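Local atomic coordinates of phosphoenolpyruvate-protein phosphotransferase (PDB entry 3TRC), a protein that probably transfers the phosphoryl group of phosphoenolpyruvate to a histidine of a partner protein, and is represented here by its GAF domain. Residues L7-Q12 and E145-T150; Q15-A20 and A152-A157. All coordinates share one frame; numbering follows the deposited sequence.

Interaction 1: L7-Q12 and E145-T150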
ATOM      1  N   LEU A   7       2.096   5.507   9.087  1.00 20.80           N
ATOM      2  CA  LEU A   7       3.020   4.960   8.116  1.00 18.47           C
ATOM      3  C   LEU A   7       3.448   3.532   8.470  1.00 18.83           C
ATOM      4  O   LEU A   7       3.472   2.651   7.617  1.00 21.32           O
ATOM      5  CB  LEU A   7       4.234   5.879   8.032  1.00 21.16           C
ATOM      6  CG  LEU A   7       5.118   5.827   6.804  1.00 21.08           C
ATOM      7  CD1 LEU A   7       4.297   5.877   5.512  1.00 19.05           C
ATOM      8  CD2 LEU A   7       6.081   6.997   6.893  1.00 18.96           C
ATOM      9  N   LYS A   8       3.767   3.305   9.738  1.00 18.63           N
ATOM     10  CA  LYS A   8       4.200   1.985  10.178  1.00 23.90           C
ATOM     11  C   LYS A   8       3.036   1.000  10.290  1.00 21.67           C
ATOM     12  O   LYS A   8       3.210  -0.205  10.098  1.00 24.16           O
ATOM     13  CB  LYS A   8       4.942   2.087  11.505  1.00 26.25           C
ATOM     14  CG  LYS A   8       6.209   2.911  11.424  1.00 29.94           C
ATOM     15  CD  LYS A   8       6.894   2.956  12.767  1.00 34.33           C
ATOM     16  CE  LYS A   8       8.171   3.773  12.709  1.00 37.40           C
ATOM     17  NZ  LYS A   8       8.578   4.204  14.073  1.00 40.04           N
ATOM     18  N   ILE A   9       1.854   1.511  10.610  1.00 21.00           N
ATOM     19  CA  ILE A   9       0.659   0.679  10.630  1.00 19.94           C
ATOM     20  C   ILE A   9       0.374   0.198   9.219  1.00 21.88           C
ATOM     21  O   ILE A   9       0.063  -0.971   9.002  1.00 22.50           O
ATOM     22  CB  ILE A   9      -0.560   1.450  11.154  1.00 19.28           C
ATOM     23  CG1 ILE A   9      -0.355   1.801  12.625  1.00 20.39           C
ATOM     24  CG2 ILE A   9      -1.850   0.636  10.952  1.00 21.26           C
ATOM     25  CD1 ILE A   9      -1.281   2.877  13.134  1.00 19.69           C
ATOM     26  N   LEU A  10       0.487   1.115   8.265  1.00 20.47           N
ATOM     27  CA  LEU A  10       0.305   0.790   6.860  1.00 24.86           C
ATOM     28  C   LEU A  10       1.281  -0.306   6.476  1.00 26.54           C
ATOM     29  O   LEU A  10       0.934  -1.254   5.777  1.00 25.24           O
ATOM     30  CB  LEU A  10       0.557   2.019   5.991  1.00 25.97           C
ATOM     31  CG  LEU A  10      -0.634   2.668   5.302  1.00 29.93           C
ATOM     32  CD1 LEU A  10      -0.136   3.614   4.219  1.00 31.66           C
ATOM     33  CD2 LEU A  10      -1.557   1.602   4.710  1.00 27.29           C
ATOM     34  N   ARG A  11       2.515  -0.166   6.943  1.00 26.32           N
ATOM     35  CA  ARG A  11       3.550  -1.141   6.647  1.00 29.49           C
ATOM     36  C   ARG A  11       3.123  -2.534   7.108  1.00 29.98           C
ATOM     37  O   ARG A  11       3.191  -3.496   6.346  1.00 34.15           O
ATOM     38  CB  ARG A  11       4.855  -0.727   7.328  1.00 33.19           C
ATOM     39  CG  ARG A  11       6.080  -1.509   6.900  1.00 37.56           C
ATOM     40  CD  ARG A  11       7.260  -1.138   7.785  1.00 39.26           C
ATOM     41  NE  ARG A  11       6.977  -1.398   9.195  1.00 40.48           N
ATOM     42  CZ  ARG A  11       7.583  -0.786  10.208  1.00 40.92           C
ATOM     43  NH1 ARG A  11       8.507   0.134   9.971  1.00 42.14           N
ATOM     44  NH2 ARG A  11       7.259  -1.088  11.460  1.00 37.09           N
ATOM     45  N   GLN A  12       2.666  -2.630   8.354  1.00 28.58           N
ATOM     46  CA  GLN A  12       2.269  -3.908   8.940  1.00 28.19           C
ATOM     47  C   GLN A  12       1.008  -4.497   8.301  1.00 27.63           C
ATOM     48  O   GLN A  12       0.948  -5.699   8.034  1.00 25.70           O
ATOM     49  CB  GLN A  12       2.085  -3.773  10.457  1.00 31.14           C
ATOM     50  CG  GLN A  12       1.429  -4.979  11.133  1.00 31.79           C
ATOM     51  CD  GLN A  12       2.355  -6.184  11.256  1.00 34.27           C
ATOM     52  OE1 GLN A  12       3.570  -6.072  11.090  1.00 33.77           O
ATOM     53  NE2 GLN A  12       1.778  -7.343  11.553  1.00 34.95           N
ATOM     54  N   GLU A 145      -7.319   9.930   7.674  1.00 12.08           N
ATOM     55  CA  GLU A 145      -7.999   9.841   6.393  1.00 13.21           C
ATOM     56  C   GLU A 145      -7.033   9.364   5.303  1.00 13.51           C
ATOM     57  O   GLU A 145      -7.367   8.474   4.533  1.00 15.37           O
ATOM     58  CB  GLU A 145      -8.656  11.171   6.013  1.00 13.77           C
ATOM     59  CG  GLU A 145      -9.447  11.084   4.717  1.00 14.72           C
ATOM     60  CD  GLU A 145     -10.187  12.362   4.375  1.00 19.35           C
ATOM     61  OE1 GLU A 145     -10.565  13.109   5.301  1.00 19.60           O
ATOM     62  OE2 GLU A 145     -10.396  12.610   3.168  1.00 22.29           O
ATOM     63  N   ALA A 146      -5.832   9.938   5.262  1.00 14.43           N
ATOM     64  CA  ALA A 146      -4.834   9.549   4.267  1.00 16.15           C
ATOM     65  C   ALA A 146      -4.483   8.065   4.384  1.00 16.78           C
ATOM     66  O   ALA A 146      -4.359   7.353   3.383  1.00 17.55           O
ATOM     67  CB  ALA A 146      -3.584  10.413   4.405  1.00 15.57           C
ATOM     68  N   PHE A 147      -4.328   7.601   5.615  1.00 13.67           N
ATOM     69  CA  PHE A 147      -4.080   6.195   5.884  1.00 16.50           C
ATOM     70  C   PHE A 147      -5.203   5.320   5.335  1.00 16.16           C
ATOM     71  O   PHE A 147      -4.960   4.350   4.616  1.00 18.44           O
ATOM     72  CB  PHE A 147      -3.951   5.979   7.388  1.00 15.81           C
ATOM     73  CG  PHE A 147      -3.969   4.545   7.793  1.00 22.13           C
ATOM     74  CD1 PHE A 147      -2.837   3.763   7.671  1.00 24.87           C
ATOM     75  CD2 PHE A 147      -5.123   3.975   8.297  1.00 24.31           C
ATOM     76  CE1 PHE A 147      -2.857   2.440   8.043  1.00 30.49           C
ATOM     77  CE2 PHE A 147      -5.143   2.657   8.668  1.00 29.07           C
ATOM     78  CZ  PHE A 147      -4.014   1.887   8.544  1.00 30.68           C
ATOM     79  N   CYS A 148      -6.432   5.671   5.679  1.00 14.18           N
ATOM     80  CA  CYS A 148      -7.585   4.880   5.262  1.00 15.03           C
ATOM     81  C   CYS A 148      -7.806   4.907   3.747  1.00 16.31           C
ATOM     82  O   CYS A 148      -8.197   3.903   3.148  1.00 18.52           O
ATOM     83  CB  CYS A 148      -8.841   5.339   6.008  1.00 14.12           C
ATOM     84  SG  CYS A 148      -8.908   4.925   7.758  1.00 14.73           S
ATOM     85  N   VAL A 149      -7.564   6.057   3.126  1.00 15.63           N
ATOM     86  CA  VAL A 149      -7.707   6.185   1.681  1.00 16.67           C
ATOM     87  C   VAL A 149      -6.656   5.342   0.971  1.00 20.73           C
ATOM     88  O   VAL A 149      -6.963   4.601   0.038  1.00 20.47           O
ATOM     89  CB  VAL A 149      -7.618   7.653   1.226  1.00 17.75           C
ATOM     90  CG1 VAL A 149      -7.416   7.742  -0.283  1.00 19.39           C
ATOM     91  CG2 VAL A 149      -8.865   8.405   1.651  1.00 15.66           C
ATOM     92  N   THR A 150      -5.413   5.449   1.429  1.00 19.59           N
ATOM     93  CA  THR A 150      -4.326   4.678   0.846  1.00 18.79           C
ATOM     94  C   THR A 150      -4.619   3.191   0.974  1.00 17.42           C
ATOM     95  O   THR A 150      -4.403   2.416   0.033  1.00 22.35           O
ATOM     96  CB  THR A 150      -2.976   5.029   1.522  1.00 16.68           C
ATOM     97  OG1 THR A 150      -2.735   6.431   1.374  1.00 22.85           O
ATOM     98  CG2 THR A 150      -1.842   4.265   0.872  1.00 21.08           C
TER
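F147 projects its ring from helix 142-164 onto I9 and L10 of helix 3-19 in this GAF domain, where helix 142-164 packs on the antiparallel sheet and helix 3-19 on helices 142-164 and 23-37. Helices 3-19 and 142-164 run nearly parallel, their local axes 10.4 Å apart at closest approach and crossing at -20°, and the gap is bridged by carbon-carbon contacts. With CG anti to its backbone N (chi1 168°), F147 reaches out to helix 3-19 and meets it along the CD1-CE1-CZ side of the ring. L10 CG lies 3.4 Å from F147 CD1, the two side chains passing in opposite directions, while L10 CD2 comes within 3.7 Å of F147 CE1. At the far end of the ring I9 crosses at about a right angle, its CG2 branch 3.5 Å from F147 CZ; L10 CG and I9 CG2 both approach the ring obliquely. L34 and L38 also pack on F147. C148 points away from helix 3-19, and it and V149 pack on strand 114-122. One turn on from F147, T150 turns its methyl to the partner helix, CG2 lying 3.8 Å from L10 CD1. L10 also packs against L10 of the second subunit, and V149 and T150 against R11 of that subunit, placing the contact beside the dimer interface. The hydroxyl of T150 is turned back on its own helix: OG1 donates to A146 O at 2.7 Å, tilted 32° from the carbonyl plane, while T150 N reaches the same oxygen from the opposite face of that plane.

Interaction 2: Q15-A20 and A152-A157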
ATOM      1  N   GLN A  15       1.439  -5.659   4.684  1.00 29.14           N
ATOM      2  CA  GLN A  15       2.067  -6.967   4.838  1.00 33.03           C
ATOM      3  C   GLN A  15       1.033  -8.058   5.092  1.00 30.37           C
ATOM      4  O   GLN A  15       1.010  -9.081   4.408  1.00 29.10           O
ATOM      5  CB  GLN A  15       3.042  -6.930   6.014  1.00 37.18           C
ATOM      6  CG  GLN A  15       3.807  -8.214   6.230  1.00 43.12           C
ATOM      7  CD  GLN A  15       5.071  -8.264   5.404  1.00 49.66           C
ATOM      8  OE1 GLN A  15       5.039  -8.599   4.220  1.00 52.43           O
ATOM      9  NE2 GLN A  15       6.195  -7.918   6.022  1.00 50.27           N
ATOM     10  N   GLU A  16       0.183  -7.836   6.086  1.00 27.11           N
ATOM     11  CA  GLU A  16      -0.818  -8.825   6.466  1.00 25.11           C
ATOM     12  C   GLU A  16      -1.863  -9.076   5.373  1.00 24.31           C
ATOM     13  O   GLU A  16      -2.285 -10.211   5.166  1.00 25.89           O
ATOM     14  CB  GLU A  16      -1.493  -8.435   7.787  1.00 29.35           C
ATOM     15  CG  GLU A  16      -0.635  -8.669   9.028  1.00 34.13           C
ATOM     16  CD  GLU A  16      -1.380  -8.369  10.321  1.00 40.83           C
ATOM     17  OE1 GLU A  16      -2.279  -7.502  10.310  1.00 41.28           O
ATOM     18  OE2 GLU A  16      -1.072  -9.004  11.350  1.00 44.72           O
ATOM     19  N   VAL A  17      -2.275  -8.021   4.674  1.00 24.66           N
ATOM     20  CA  VAL A  17      -3.238  -8.172   3.584  1.00 23.10           C
ATOM     21  C   VAL A  17      -2.664  -9.018   2.454  1.00 26.29           C
ATOM     22  O   VAL A  17      -3.320  -9.929   1.955  1.00 26.60           O
ATOM     23  CB  VAL A  17      -3.710  -6.812   3.022  1.00 23.24           C
ATOM     24  CG1 VAL A  17      -4.538  -7.017   1.751  1.00 22.33           C
ATOM     25  CG2 VAL A  17      -4.513  -6.055   4.069  1.00 23.62           C
ATOM     26  N   ASN A  18      -1.432  -8.726   2.053  1.00 27.03           N
ATOM     27  CA  ASN A  18      -0.826  -9.488   0.967  1.00 28.90           C
ATOM     28  C   ASN A  18      -0.537 -10.939   1.344  1.00 24.96           C
ATOM     29  O   ASN A  18      -0.442 -11.799   0.476  1.00 32.81           O
ATOM     30  CB  ASN A  18       0.423  -8.786   0.429  1.00 31.34           C
ATOM     31  CG  ASN A  18       0.081  -7.647  -0.509  1.00 35.16           C
ATOM     32  OD1 ASN A  18      -1.053  -7.534  -0.974  1.00 36.41           O
ATOM     33  ND2 ASN A  18       1.061  -6.803  -0.800  1.00 35.27           N
ATOM     34  N   ALA A  19      -0.422 -11.210   2.641  1.00 26.38           N
ATOM     35  CA  ALA A  19      -0.170 -12.565   3.133  1.00 25.64           C
ATOM     36  C   ALA A  19      -1.456 -13.349   3.402  1.00 29.72           C
ATOM     37  O   ALA A  19      -1.425 -14.558   3.617  1.00 31.96           O
ATOM     38  CB  ALA A  19       0.698 -12.528   4.385  1.00 29.63           C
ATOM     39  N   ALA A  20      -2.587 -12.654   3.396  1.00 25.49           N
ATOM     40  CA  ALA A  20      -3.873 -13.308   3.604  1.00 21.17           C
ATOM     41  C   ALA A  20      -4.135 -14.341   2.513  1.00 21.61           C
ATOM     42  O   ALA A  20      -3.865 -14.099   1.340  1.00 19.81           O
ATOM     43  CB  ALA A  20      -4.990 -12.279   3.643  1.00 22.84           C
ATOM     44  N   ALA A 152      -7.630   1.813   1.199  1.00 19.17           N
ATOM     45  CA  ALA A 152      -8.754   1.473   0.330  1.00 18.07           C
ATOM     46  C   ALA A 152      -8.321   1.173  -1.104  1.00 18.02           C
ATOM     47  O   ALA A 152      -8.981   0.409  -1.812  1.00 15.97           O
ATOM     48  CB  ALA A 152      -9.801   2.587   0.344  1.00 18.23           C
ATOM     49  N   ILE A 153      -7.229   1.791  -1.544  1.00 17.25           N
ATOM     50  CA  ILE A 153      -6.678   1.492  -2.860  1.00 19.90           C
ATOM     51  C   ILE A 153      -6.250   0.029  -2.911  1.00 21.35           C
ATOM     52  O   ILE A 153      -6.478  -0.667  -3.900  1.00 20.56           O
ATOM     53  CB  ILE A 153      -5.487   2.407  -3.186  1.00 19.74           C
ATOM     54  CG1 ILE A 153      -5.955   3.864  -3.177  1.00 23.46           C
ATOM     55  CG2 ILE A 153      -4.875   2.037  -4.529  1.00 20.97           C
ATOM     56  CD1 ILE A 153      -4.846   4.878  -3.262  1.00 27.22           C
ATOM     57  N   HIS A 154      -5.642  -0.432  -1.825  1.00 19.20           N
ATOM     58  CA  HIS A 154      -5.202  -1.817  -1.713  1.00 20.99           C
ATOM     59  C   HIS A 154      -6.423  -2.735  -1.711  1.00 17.63           C
ATOM     60  O   HIS A 154      -6.458  -3.742  -2.413  1.00 16.99           O
ATOM     61  CB  HIS A 154      -4.395  -1.984  -0.420  1.00 25.35           C
ATOM     62  CG  HIS A 154      -3.501  -3.184  -0.396  1.00 28.22           C
ATOM     63  ND1 HIS A 154      -3.472  -4.124  -1.407  1.00 28.53           N
ATOM     64  CD2 HIS A 154      -2.601  -3.600   0.525  1.00 25.21           C
ATOM     65  CE1 HIS A 154      -2.594  -5.063  -1.108  1.00 24.60           C
ATOM     66  NE2 HIS A 154      -2.052  -4.771   0.063  1.00 27.21           N
ATOM     67  N   LEU A 155      -7.427  -2.384  -0.912  1.00 16.43           N
ATOM     68  CA  LEU A 155      -8.655  -3.169  -0.840  1.00 15.21           C
ATOM     69  C   LEU A 155      -9.345  -3.274  -2.196  1.00 13.64           C
ATOM     70  O   LEU A 155      -9.875  -4.329  -2.549  1.00 16.78           O
ATOM     71  CB  LEU A 155      -9.609  -2.574   0.194  1.00 17.88           C
ATOM     72  CG  LEU A 155      -9.035  -2.510   1.614  1.00 21.65           C
ATOM     73  CD1 LEU A 155     -10.033  -1.876   2.562  1.00 20.64           C
ATOM     74  CD2 LEU A 155      -8.647  -3.899   2.093  1.00 26.03           C
ATOM     75  N   ALA A 156      -9.341  -2.183  -2.956  1.00 14.24           N
ATOM     76  CA  ALA A 156      -9.935  -2.192  -4.291  1.00 14.13           C
ATOM     77  C   ALA A 156      -9.254  -3.226  -5.180  1.00 13.86           C
ATOM     78  O   ALA A 156      -9.914  -3.987  -5.897  1.00 15.61           O
ATOM     79  CB  ALA A 156      -9.857  -0.804  -4.925  1.00 14.31           C
ATOM     80  N   ALA A 157      -7.925  -3.260  -5.131  1.00 15.31           N
ATOM     81  CA  ALA A 157      -7.168  -4.210  -5.936  1.00 17.81           C
ATOM     82  C   ALA A 157      -7.476  -5.639  -5.518  1.00 17.39           C
ATOM     83  O   ALA A 157      -7.621  -6.522  -6.358  1.00 18.63           O
ATOM     84  CB  ALA A 157      -5.670  -3.936  -5.823  1.00 17.61           C
TER
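The imidazole of H154 meets two successive residues of helix 3-19, V17 over one ring face and N18 at the ring edge. H154 buries the most surface here. A chi1 of -160° swings its ring away from the backbone N and across from helix 142-164 towards the last turn of helix 3-19, where V17 approaches from the opposite direction. V17 CG1 makes a CH-pi contact, 4.0 Å from the centroid of the H154 ring and 21° off its normal. The methyl is displaced towards the rim, so that the nearest ring atom is H154 NE2, 3.8 Å from V17 CG1. V17 also touches V30 of helix 23-37 and E158 of helix 142-164, which makes it a joint between three helices.

N18 meets the imidazole differently. Its carbonyl oxygen OD1 lies near the ring plane, 2.9 Å from H154 CE1, and the amide itself is turned 75° against the ring. H154 NE2 is 3.1 Å from N18 OD1, but the angle is too poor for a hydrogen bond; the oxygen simply sits against the CE1-NE2 edge of the ring. N18 also packs on I153 of the second subunit, so the polar edge of this contact borders the dimer interface. The preceding residue of V17, E16, forms a salt bridge with R33 and thereby anchors the same turn to helix 23-37. The arrangement is that of the N- and C-terminal helices of a GAF domain running side by side in the same direction, with helix 142-164 also packing on helix 3-19 of the second subunit.

From the N terminus, helix 3-19 supplies first 7-12 and then 15-20; the chain next builds helix 23-37 and the six-stranded antiparallel sheet before returning as helix 142-164, which supplies 145-150 and then 152-157. Interaction 1 closes a loop of 132 residues and interaction 2 one of 131. Because the segments alternate along the chain, the two loops cross rather than nest, as expected for two helices running in the same direction. With centres 11 Å apart, the contacts hold the helix pair at two levels, about two turns apart, tying the N-terminal helix to the C-terminal one, and both touch the second subunit.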